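Local coordinates for protein DNA ligase (Alteromonas mediterranea, PDB 6GDR) that probably seals single-strand breaks in duplex DNA by ATP-dependent adenylyl transfer, as a minimal DNA ligase of the Lig E type, at residues A216-L221 with V239-G244; F133-A138 with N147-L152; K231-S236 with E257-P262. One frame throughout, in Å; residues are numbered along the deposited sequence.

Contact 1: residues A216-L221 with V239-G244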
loop_
_atom_site.group_PDB
_atom_site.type_symbol
_atom_site.label_atom_id
_atom_site.label_comp_id
_atom_site.label_asym_id
_atom_site.label_seq_id
_atom_site.Cartn_x
_atom_site.Cartn_y
_atom_site.Cartn_z
ATOM N N ALA D 216 6.028 14.574 -14.082
ATOM C CA ALA D 216 6.155 15.989 -13.761
ATOM C C ALA D 216 7.624 16.366 -13.851
ATOM O O ALA D 216 8.506 15.504 -13.807
ATOM C CB ALA D 216 5.599 16.307 -12.370
ATOM N N GLU D 217 7.874 17.665 -13.980
ATOM C CA GLU D 217 9.224 18.194 -14.095
ATOM C C GLU D 217 9.582 19.004 -12.855
ATOM O O GLU D 217 8.710 19.547 -12.171
ATOM C CB GLU D 217 9.370 19.070 -15.344
ATOM C CG GLU D 217 9.319 18.298 -16.652
ATOM C CD GLU D 217 9.665 19.161 -17.852
ATOM O OE1 GLU D 217 9.464 20.391 -17.777
ATOM O OE2 GLU D 217 10.143 18.609 -18.865
ATOM N N ALA D 218 10.880 19.074 -12.573
ATOM C CA ALA D 218 11.385 19.852 -11.454
ATOM C C ALA D 218 12.826 20.246 -11.741
ATOM O O ALA D 218 13.551 19.533 -12.439
ATOM C CB ALA D 218 11.300 19.071 -10.138
ATOM N N LYS D 219 13.231 21.387 -11.191
ATOM C CA LYS D 219 14.580 21.907 -11.366
ATOM C C LYS D 219 15.446 21.483 -10.187
ATOM O O LYS D 219 15.081 21.713 -9.029
ATOM C CB LYS D 219 14.564 23.431 -11.486
ATOM C CG LYS D 219 15.945 24.064 -11.622
ATOM C CD LYS D 219 15.862 25.567 -11.866
ATOM C CE LYS D 219 15.157 26.289 -10.725
ATOM N NZ LYS D 219 15.216 27.769 -10.873
ATOM N N VAL D 220 16.588 20.865 -10.486
ATOM C CA VAL D 220 17.504 20.425 -9.440
ATOM C C VAL D 220 18.166 21.640 -8.804
ATOM O O VAL D 220 18.690 22.519 -9.499
ATOM C CB VAL D 220 18.547 19.448 -10.006
ATOM C CG1 VAL D 220 19.243 20.023 -11.232
ATOM C CG2 VAL D 220 19.574 19.070 -8.940
ATOM N N LEU D 221 18.145 21.689 -7.469
ATOM C CA LEU D 221 18.695 22.813 -6.723
ATOM C C LEU D 221 20.006 22.501 -6.015
ATOM O O LEU D 221 20.762 23.431 -5.723
ATOM C CB LEU D 221 17.685 23.300 -5.672
ATOM C CG LEU D 221 16.289 23.680 -6.168
ATOM C CD1 LEU D 221 15.445 24.174 -5.004
ATOM C CD2 LEU D 221 16.356 24.734 -7.261
ATOM N N VAL D 239 15.195 18.811 -5.718
ATOM C CA VAL D 239 14.513 19.353 -6.873
ATOM C C VAL D 239 13.376 20.252 -6.399
ATOM O O VAL D 239 13.006 20.263 -5.228
ATOM C CB VAL D 239 13.995 18.236 -7.812
ATOM C CG1 VAL D 239 15.149 17.363 -8.282
ATOM C CG2 VAL D 239 12.932 17.393 -7.120
ATOM N N GLU D 240 12.810 21.019 -7.328
ATOM C CA GLU D 240 11.712 21.926 -7.016
ATOM C C GLU D 240 10.778 21.991 -8.212
ATOM O O GLU D 240 11.231 22.151 -9.349
ATOM C CB GLU D 240 12.233 23.322 -6.662
ATOM C CG GLU D 240 11.145 24.379 -6.531
ATOM C CD GLU D 240 11.670 25.685 -5.971
ATOM O OE1 GLU D 240 11.923 25.754 -4.750
ATOM O OE2 GLU D 240 11.840 26.641 -6.755
ATOM N N THR D 241 9.481 21.867 -7.953
ATOM C CA THR D 241 8.498 21.898 -9.018
ATOM C C THR D 241 8.169 23.339 -9.395
ATOM O O THR D 241 8.374 24.262 -8.602
ATOM C CB THR D 241 7.226 21.174 -8.588
ATOM O OG1 THR D 241 6.596 21.897 -7.522
ATOM C CG2 THR D 241 7.541 19.761 -8.122
ATOM N N PRO D 242 7.659 23.562 -10.609
ATOM C CA PRO D 242 7.280 24.930 -10.998
ATOM C C PRO D 242 6.335 25.598 -10.017
ATOM O O PRO D 242 6.361 26.829 -9.881
ATOM C CB PRO D 242 6.622 24.729 -12.369
ATOM C CG PRO D 242 7.235 23.482 -12.900
ATOM C CD PRO D 242 7.473 22.601 -11.710
ATOM N N ALA D 243 5.500 24.827 -9.322
ATOM C CA ALA D 243 4.579 25.392 -8.344
ATOM C C ALA D 243 5.267 25.809 -7.052
ATOM O O ALA D 243 4.593 26.334 -6.158
ATOM C CB ALA D 243 3.468 24.387 -8.033
ATOM N N GLY D 244 6.574 25.592 -6.926
ATOM C CA GLY D 244 7.300 25.992 -5.739
ATOM C C GLY D 244 7.426 24.931 -4.671
ATOM O O GLY D 244 7.769 25.261 -3.531
#
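Val239 lays its branched side chain against Ala218 and Val220, while Glu240 turns to the other face of the sheet and meets Leu221. With CG1 of Val239 anti to the carbonyl carbon (chi1 -58°), that methyl comes within 4.0 Å of Val220 CA; CG2, held between the backbone N and the carbonyl carbon, leans to the other partner and sits 3.8 Å from Ala218 CB. The bare methyl of Ala218 also approaches CB of Val239, and Phe247 of the neighbouring strand 246-249 touches the valine as well. Strands 214-225 and 234-240 form a beta hairpin within the antiparallel sheet of the OB-like domain, and strand 234-240 ends here: Lys219 N donates to Glu240 O at 2.8 Å, whereas the return bond from Glu240 N to Lys219 O is weak and bent. Leu221 CD1 rests 3.7 Å from Glu240 CB, the two side chains crossing obliquely. Glu240 sends CG anti to its own N (chi1 171°) and runs on extended, which brings OE1 to 3.9 Å from the same Leu221 CD1. Lys219 also stretches out on this face and then bends at chi3; its NZ stays 5.4 Å from Glu240 OE2, where opposite charges could attract without a salt bridge being formed. Beyond the strand end, Thr241 places CG2 4.3 Å from Ala218 CB and uses OG1 to bind the backbone N of Val245. Pro242, second residue of the type I turn from Thr241 to Gly244 that Gly244 N closes by bonding to Thr241 O, brings its ring carbon CD to 3.3 Å from Glu217 O.

Contact 2: residues F133-A138 with N147-L152. With AMP (adenosine monophosphate), chain G.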
loop_
_atom_site.group_PDB
_atom_site.type_symbol
_atom_site.label_atom_id
_atom_site.label_comp_id
_atom_site.label_asym_id
_atom_site.label_seq_id
_atom_site.Cartn_x
_atom_site.Cartn_y
_atom_site.Cartn_z
ATOM N N PHE D 133 -8.567 -8.758 4.575
ATOM C CA PHE D 133 -8.531 -9.104 3.160
ATOM C C PHE D 133 -8.023 -10.508 2.864
ATOM O O PHE D 133 -8.095 -10.928 1.704
ATOM C CB PHE D 133 -7.671 -8.097 2.378
ATOM C CG PHE D 133 -6.298 -7.883 2.952
ATOM C CD1 PHE D 133 -5.278 -8.786 2.704
ATOM C CD2 PHE D 133 -6.023 -6.767 3.724
ATOM C CE1 PHE D 133 -4.012 -8.586 3.226
ATOM C CE2 PHE D 133 -4.761 -6.561 4.248
ATOM C CZ PHE D 133 -3.754 -7.473 3.998
ATOM N N ASP D 134 -7.515 -11.244 3.850
ATOM C CA ASP D 134 -7.047 -12.599 3.590
ATOM C C ASP D 134 -6.748 -13.291 4.912
ATOM O O ASP D 134 -6.622 -12.648 5.959
ATOM C CB ASP D 134 -5.800 -12.602 2.697
ATOM C CG ASP D 134 -5.559 -13.946 2.032
ATOM O OD1 ASP D 134 -6.361 -14.876 2.254
ATOM O OD2 ASP D 134 -4.567 -14.069 1.283
ATOM N N MET D 135 -6.641 -14.618 4.843
ATOM C CA MET D 135 -6.216 -15.443 5.964
ATOM C C MET D 135 -5.043 -16.290 5.485
ATOM O O MET D 135 -5.115 -16.878 4.392
ATOM C CB MET D 135 -7.353 -16.342 6.468
ATOM C CG MET D 135 -8.581 -15.583 6.944
ATOM S SD MET D 135 -9.936 -16.667 7.449
ATOM C CE MET D 135 -9.227 -17.468 8.887
ATOM N N PRO D 136 -3.946 -16.388 6.258
ATOM C CA PRO D 136 -2.764 -17.141 5.818
ATOM C C PRO D 136 -2.913 -18.653 5.986
ATOM O O PRO D 136 -2.046 -19.322 6.548
ATOM C CB PRO D 136 -1.655 -16.573 6.705
ATOM C CG PRO D 136 -2.348 -16.235 7.975
ATOM C CD PRO D 136 -3.749 -15.805 7.598
ATOM N N VAL D 137 -4.020 -19.193 5.484
ATOM C CA VAL D 137 -4.319 -20.613 5.634
ATOM C C VAL D 137 -3.608 -21.403 4.545
ATOM O O VAL D 137 -3.515 -20.964 3.391
ATOM C CB VAL D 137 -5.840 -20.843 5.597
ATOM C CG1 VAL D 137 -6.172 -22.326 5.456
ATOM C CG2 VAL D 137 -6.483 -20.274 6.856
ATOM N N ALA D 138 -3.113 -22.584 4.908
ATOM C CA ALA D 138 -2.380 -23.437 3.983
ATOM C C ALA D 138 -3.328 -24.415 3.304
ATOM O O ALA D 138 -4.076 -25.134 3.975
ATOM C CB ALA D 138 -1.275 -24.199 4.717
ATOM N N ASN D 147 -14.908 -16.578 1.814
ATOM C CA ASN D 147 -16.148 -17.062 2.409
ATOM C C ASN D 147 -16.017 -17.182 3.920
ATOM O O ASN D 147 -16.935 -16.813 4.662
ATOM C CB ASN D 147 -16.538 -18.406 1.793
ATOM C CG ASN D 147 -16.867 -18.297 0.316
ATOM O OD1 ASN D 147 -17.200 -17.220 -0.179
ATOM N ND2 ASN D 147 -16.780 -19.415 -0.395
ATOM N N MET D 148 -14.881 -17.699 4.395
ATOM C CA MET D 148 -14.654 -17.805 5.833
ATOM C C MET D 148 -14.636 -16.430 6.486
ATOM O O MET D 148 -15.205 -16.241 7.568
ATOM C CB MET D 148 -13.341 -18.543 6.098
ATOM C CG MET D 148 -13.357 -20.009 5.683
ATOM S SD MET D 148 -11.709 -20.738 5.561
ATOM C CE MET D 148 -11.036 -20.364 7.177
ATOM N N LEU D 149 -13.985 -15.457 5.846
ATOM C CA LEU D 149 -13.947 -14.102 6.388
ATOM C C LEU D 149 -15.355 -13.563 6.596
ATOM O O LEU D 149 -15.680 -13.034 7.665
ATOM C CB LEU D 149 -13.154 -13.181 5.458
ATOM C CG LEU D 149 -11.634 -13.349 5.418
ATOM C CD1 LEU D 149 -11.036 -12.450 4.346
ATOM C CD2 LEU D 149 -11.012 -13.042 6.774
ATOM N N ASN D 150 -16.210 -13.695 5.579
ATOM C CA ASN D 150 -17.584 -13.220 5.703
ATOM C C ASN D 150 -18.322 -13.958 6.813
ATOM O O ASN D 150 -19.153 -13.368 7.514
ATOM C CB ASN D 150 -18.310 -13.383 4.369
ATOM C CG ASN D 150 -17.687 -12.556 3.262
ATOM O OD1 ASN D 150 -17.126 -11.489 3.512
ATOM N ND2 ASN D 150 -17.784 -13.045 2.030
ATOM N N ASN D 151 -18.033 -15.249 6.990
ATOM C CA ASN D 151 -18.646 -15.999 8.082
ATOM C C ASN D 151 -18.205 -15.454 9.434
ATOM O O ASN D 151 -19.015 -15.343 10.363
ATOM C CB ASN D 151 -18.297 -17.483 7.967
ATOM C CG ASN D 151 -19.050 -18.176 6.848
ATOM O OD1 ASN D 151 -20.109 -17.719 6.421
ATOM N ND2 ASN D 151 -18.507 -19.291 6.374
ATOM N N LEU D 152 -16.923 -15.107 9.564
ATOM C CA LEU D 152 -16.418 -14.604 10.836
ATOM C C LEU D 152 -16.979 -13.227 11.164
ATOM O O LEU D 152 -17.143 -12.893 12.344
ATOM C CB LEU D 152 -14.890 -14.561 10.811
ATOM C CG LEU D 152 -14.197 -15.919 10.668
ATOM C CD1 LEU D 152 -12.720 -15.738 10.350
ATOM C CD2 LEU D 152 -14.373 -16.752 11.928
HETATM P P AMP G . 2.532 -2.448 -1.269
HETATM O O1P AMP G . 1.395 -1.513 -0.928
HETATM O O2P AMP G . 3.249 -2.274 -2.588
HETATM O "O5'" AMP G . 1.973 -3.955 -1.194
HETATM C "C5'" AMP G . 0.571 -4.174 -1.072
HETATM C "C4'" AMP G . 0.122 -3.900 0.362
HETATM O "O4'" AMP G . -1.139 -3.223 0.357
HETATM C "C3'" AMP G . -0.038 -5.146 1.217
HETATM O "O3'" AMP G . 0.979 -5.177 2.224
HETATM C "C2'" AMP G . -1.420 -5.046 1.832
HETATM O "O2'" AMP G . -1.369 -5.172 3.254
HETATM C "C1'" AMP G . -1.944 -3.665 1.453
HETATM N N9 AMP G . -3.379 -3.587 1.065
HETATM C C8 AMP G . -4.123 -2.483 1.270
HETATM N N7 AMP G . -5.394 -2.659 0.831
HETATM C C5 AMP G . -5.479 -3.902 0.332
HETATM C C6 AMP G . -6.542 -4.720 -0.292
HETATM N N6 AMP G . -7.782 -4.215 -0.465
HETATM N N1 AMP G . -6.233 -5.974 -0.680
HETATM C C2 AMP G . -4.998 -6.483 -0.512
HETATM N N3 AMP G . -3.987 -5.789 0.047
HETATM C C4 AMP G . -4.154 -4.518 0.488
#
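Met135 sets its CG anti to the carbonyl carbon (chi1 -60°), extends to SD and then bends at chi3 (66°), which brings SD and CE among Met148, Leu149 and Leu152; Leu149, with CG likewise anti to its carbonyl carbon (chi1 -73°), sends CD1 to the strand backbone and CD2 to Met135. The contact packs the end of strand 129-134 and the loop residue Met135 onto helix 142-154 of a beta-alpha-beta unit, completed by strand 161-163, in the nucleotidyltransferase (adenylation) domain of the ligase. Met135 and Leu149 slide past each other in opposite directions, Leu149 CD2 lying 3.5 Å from Met135 CG. The other methyl, CD1, comes to 3.8 Å from Asp134 N. Leu152 meets Met135 tip to tip, and Met148, modelled in two conformers, adds a less certain methyl contact to Met135 CE. The CB of Asp134 points away from 147-152, yet OD1 accepts Met135 N from above the carboxylate plane and forms a salt bridge with Arg145, earlier in the same helix, which ties the strand end to the helix by charge. Phe133 sits in the AMP pocket, where the adenine lies over one ring face with N3 4.0 Å above the ring centre. Without the ring, as with an alanine here, the adenine would lose the face it lies over and O2' a neighbour, and the base would probably be freer to shift. At the ribose, Phe133 CZ touches AMP O2' at 3.4 Å.

Contact 3: residues K231-S236 with E257-P262. Unlike the reference sequence in segment 257-262: Arg259 (reference Gln). With nucleotides of chain A.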
loop_
_atom_site.group_PDB
_atom_site.type_symbol
_atom_site.label_atom_id
_atom_site.label_comp_id
_atom_site.label_asym_id
_atom_site.label_seq_id
_atom_site.Cartn_x
_atom_site.Cartn_y
_atom_site.Cartn_z
ATOM N N LYS D 231 29.049 5.760 -1.728
ATOM C CA LYS D 231 30.030 6.699 -1.205
ATOM C C LYS D 231 30.737 7.401 -2.357
ATOM O O LYS D 231 31.039 6.790 -3.386
ATOM C CB LYS D 231 31.042 5.965 -0.325
ATOM C CG LYS D 231 31.452 6.716 0.934
ATOM C CD LYS D 231 31.879 5.758 2.038
ATOM C CE LYS D 231 30.677 5.082 2.689
ATOM N N GLY D 232 30.998 8.695 -2.183
ATOM C CA GLY D 232 31.596 9.474 -3.250
ATOM C C GLY D 232 30.731 9.594 -4.482
ATOM O O GLY D 232 31.236 9.931 -5.556
ATOM N N MET D 233 29.434 9.321 -4.359
ATOM C CA MET D 233 28.490 9.411 -5.461
ATOM C C MET D 233 27.268 10.193 -4.999
ATOM O O MET D 233 27.092 10.469 -3.809
ATOM C CB MET D 233 28.078 8.018 -5.959
ATOM C CG MET D 233 29.234 7.180 -6.483
ATOM S SD MET D 233 28.842 5.421 -6.579
ATOM C CE MET D 233 27.419 5.439 -7.666
ATOM N N MET D 234 26.416 10.548 -5.956
ATOM C CA MET D 234 25.215 11.311 -5.649
ATOM C C MET D 234 24.157 10.396 -5.045
ATOM O O MET D 234 23.828 9.350 -5.615
ATOM C CB MET D 234 24.677 11.986 -6.909
ATOM C CG MET D 234 23.448 12.860 -6.673
ATOM S SD MET D 234 21.899 11.937 -6.595
ATOM C CE MET D 234 21.743 11.388 -8.294
ATOM N N GLY D 235 23.622 10.797 -3.896
ATOM C CA GLY D 235 22.579 10.038 -3.236
ATOM C C GLY D 235 21.191 10.521 -3.599
ATOM O O GLY D 235 20.299 9.714 -3.879
ATOM N N SER D 236 20.995 11.838 -3.599
ATOM C CA SER D 236 19.700 12.415 -3.925
ATOM C C SER D 236 19.903 13.810 -4.495
ATOM O O SER D 236 20.997 14.376 -4.443
ATOM C CB SER D 236 18.784 12.459 -2.698
ATOM O OG SER D 236 19.345 13.262 -1.674
ATOM N N GLU D 257 24.471 7.074 -13.690
ATOM C CA GLU D 257 23.846 8.386 -13.564
ATOM C C GLU D 257 24.210 9.050 -12.243
ATOM O O GLU D 257 24.275 10.282 -12.166
ATOM C CB GLU D 257 22.330 8.257 -13.700
ATOM C CG GLU D 257 21.863 7.990 -15.124
ATOM C CD GLU D 257 20.388 7.650 -15.206
ATOM O OE1 GLU D 257 19.832 7.155 -14.203
ATOM O OE2 GLU D 257 19.783 7.881 -16.274
ATOM N N ARG D 258 24.452 8.257 -11.195
ATOM C CA ARG D 258 24.873 8.831 -9.922
ATOM C C ARG D 258 26.267 9.434 -10.020
ATOM O O ARG D 258 26.563 10.424 -9.341
ATOM C CB ARG D 258 24.823 7.769 -8.824
ATOM C CG ARG D 258 23.416 7.286 -8.520
ATOM C CD ARG D 258 23.372 6.392 -7.295
ATOM N NE ARG D 258 22.003 6.016 -6.960
ATOM C CZ ARG D 258 21.155 6.785 -6.282
ATOM N NH1 ARG D 258 21.528 7.987 -5.859
ATOM N NH2 ARG D 258 19.928 6.353 -6.028
ATOM N N ARG D 259 27.134 8.853 -10.847
ATOM C CA ARG D 259 28.412 9.469 -11.176
ATOM C C ARG D 259 28.188 10.475 -12.298
ATOM O O ARG D 259 27.674 10.118 -13.364
ATOM C CB ARG D 259 29.426 8.405 -11.588
ATOM C CG ARG D 259 29.701 7.364 -10.511
ATOM C CD ARG D 259 30.643 6.277 -11.012
ATOM N NE ARG D 259 29.937 5.214 -11.725
ATOM C CZ ARG D 259 29.511 4.077 -11.178
ATOM N NH1 ARG D 259 28.878 3.181 -11.923
ATOM N NH2 ARG D 259 29.713 3.827 -9.892
ATOM N N ALA D 260 28.557 11.729 -12.060
ATOM C CA ALA D 260 28.229 12.803 -12.988
ATOM C C ALA D 260 26.713 12.900 -13.116
ATOM O O ALA D 260 26.148 12.544 -14.159
ATOM C CB ALA D 260 28.880 12.574 -14.355
ATOM N N PRO D 261 26.025 13.369 -12.080
ATOM C CA PRO D 261 24.562 13.429 -12.118
ATOM C C PRO D 261 24.078 14.683 -12.821
ATOM O O PRO D 261 24.890 15.514 -13.259
ATOM C CB PRO D 261 24.180 13.442 -10.631
ATOM C CG PRO D 261 25.321 14.146 -9.983
ATOM C CD PRO D 261 26.555 13.758 -10.762
ATOM N N PRO D 262 22.764 14.857 -12.953
ATOM C CA PRO D 262 22.234 16.106 -13.522
ATOM C C PRO D 262 22.743 17.315 -12.753
ATOM O O PRO D 262 22.548 17.431 -11.541
ATOM C CB PRO D 262 20.718 15.936 -13.386
ATOM C CG PRO D 262 20.504 14.462 -13.380
ATOM C CD PRO D 262 21.696 13.878 -12.682
ATOM P P DG A 11 21.842 6.363 0.420
ATOM O OP1 DG A 11 22.846 7.419 0.151
ATOM O OP2 DG A 11 21.705 5.810 1.786
ATOM O "O5'" DG A 11 20.404 6.886 -0.044
ATOM C "C5'" DG A 11 20.244 7.448 -1.338
ATOM C "C4'" DG A 11 18.778 7.680 -1.660
ATOM O "O4'" DG A 11 18.123 6.415 -1.914
ATOM C "C3'" DG A 11 17.959 8.307 -0.548
ATOM O "O3'" DG A 11 18.103 9.719 -0.529
ATOM C "C2'" DG A 11 16.542 7.875 -0.903
ATOM C "C1'" DG A 11 16.743 6.525 -1.594
ATOM N N9 DG A 11 16.355 5.391 -0.763
ATOM C C8 DG A 11 17.167 4.637 0.049
ATOM N N7 DG A 11 16.533 3.689 0.681
ATOM C C5 DG A 11 15.214 3.826 0.265
ATOM C C6 DG A 11 14.063 3.079 0.614
ATOM O O6 DG A 11 13.979 2.114 1.387
ATOM N N1 DG A 11 12.925 3.554 -0.037
ATOM C C2 DG A 11 12.904 4.614 -0.912
ATOM N N2 DG A 11 11.714 4.926 -1.441
ATOM N N3 DG A 11 13.973 5.320 -1.245
ATOM C C4 DG A 11 15.089 4.872 -0.620
#
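The guanidinium of Arg258 meets Met234 and Gly235 edge-on, both carbonyl oxygens lying near its plane, while O4' of nucleotide DG11 of chain A approaches it obliquely. In the OB-like domain, whose antiparallel sheet includes strand 234-240, this ties the short helix 255-258 and the loop after it to the start of that strand. NH1 is gripped twice: it donates to Met234 O at 2.7 Å, tilted somewhat from that carbonyl plane, and to Gly235 O at 2.9 Å, from well above the plane of the carbonyl. NH2 binds Gly250 O, so backbone carbonyls from two parts of the domain fix the rotation of the group. The arginine gets there because its chain runs extended from CG to NE, crossing Met234 at about a right angle, with CD only 3.4 Å from Met234 O. A weak bond from Met234 N to Arg258 O adds a backbone tie. Gly235 and Ser236 both face Phe224 in a classic beta bulge that lies against the DNA; a CB on Gly235 would crowd OP1 of DG11 of chain A, and Ser236 OG binds a DNA phosphate. Around this polar centre the methionines supply apolar cover. Met234 CB lies 3.8 Å from Pro261 CG. Beyond it the chain sets CG anti to the backbone N (chi1 -177°) and folds at chi2 and chi3, which brings CE back to 4.0 Å from Pro261 CB. Met233 lies side by side with Arg259, a residue that differs from the reference sequence, both chains pointing the same way. The bend at chi3 of Met233 carries CE in between the two arginines, 3.7 Å from Arg258 CB and 3.6 Å from Arg259 NH2.

Overall arrangement
From the N terminus the chain first makes contact 2, a short connection in the adenylation domain that brings helix 142-154 back onto the end of strand 129-134. It is complete before the other two begin, and lies across the centre of the chain from both, about 46 Å from contact 1 and 47 Å from contact 3 between centres. In the OB-like domain contact 1 opens on 216-221, contact 3 opens on 231-236, and then 239-244 closes contact 1 before 257-262 closes contact 3. These two loops therefore cross. Both use strand 234-240, one joining it to strand 214-225 and the other to helix 255-258, and they touch where Val220 packs against Pro262.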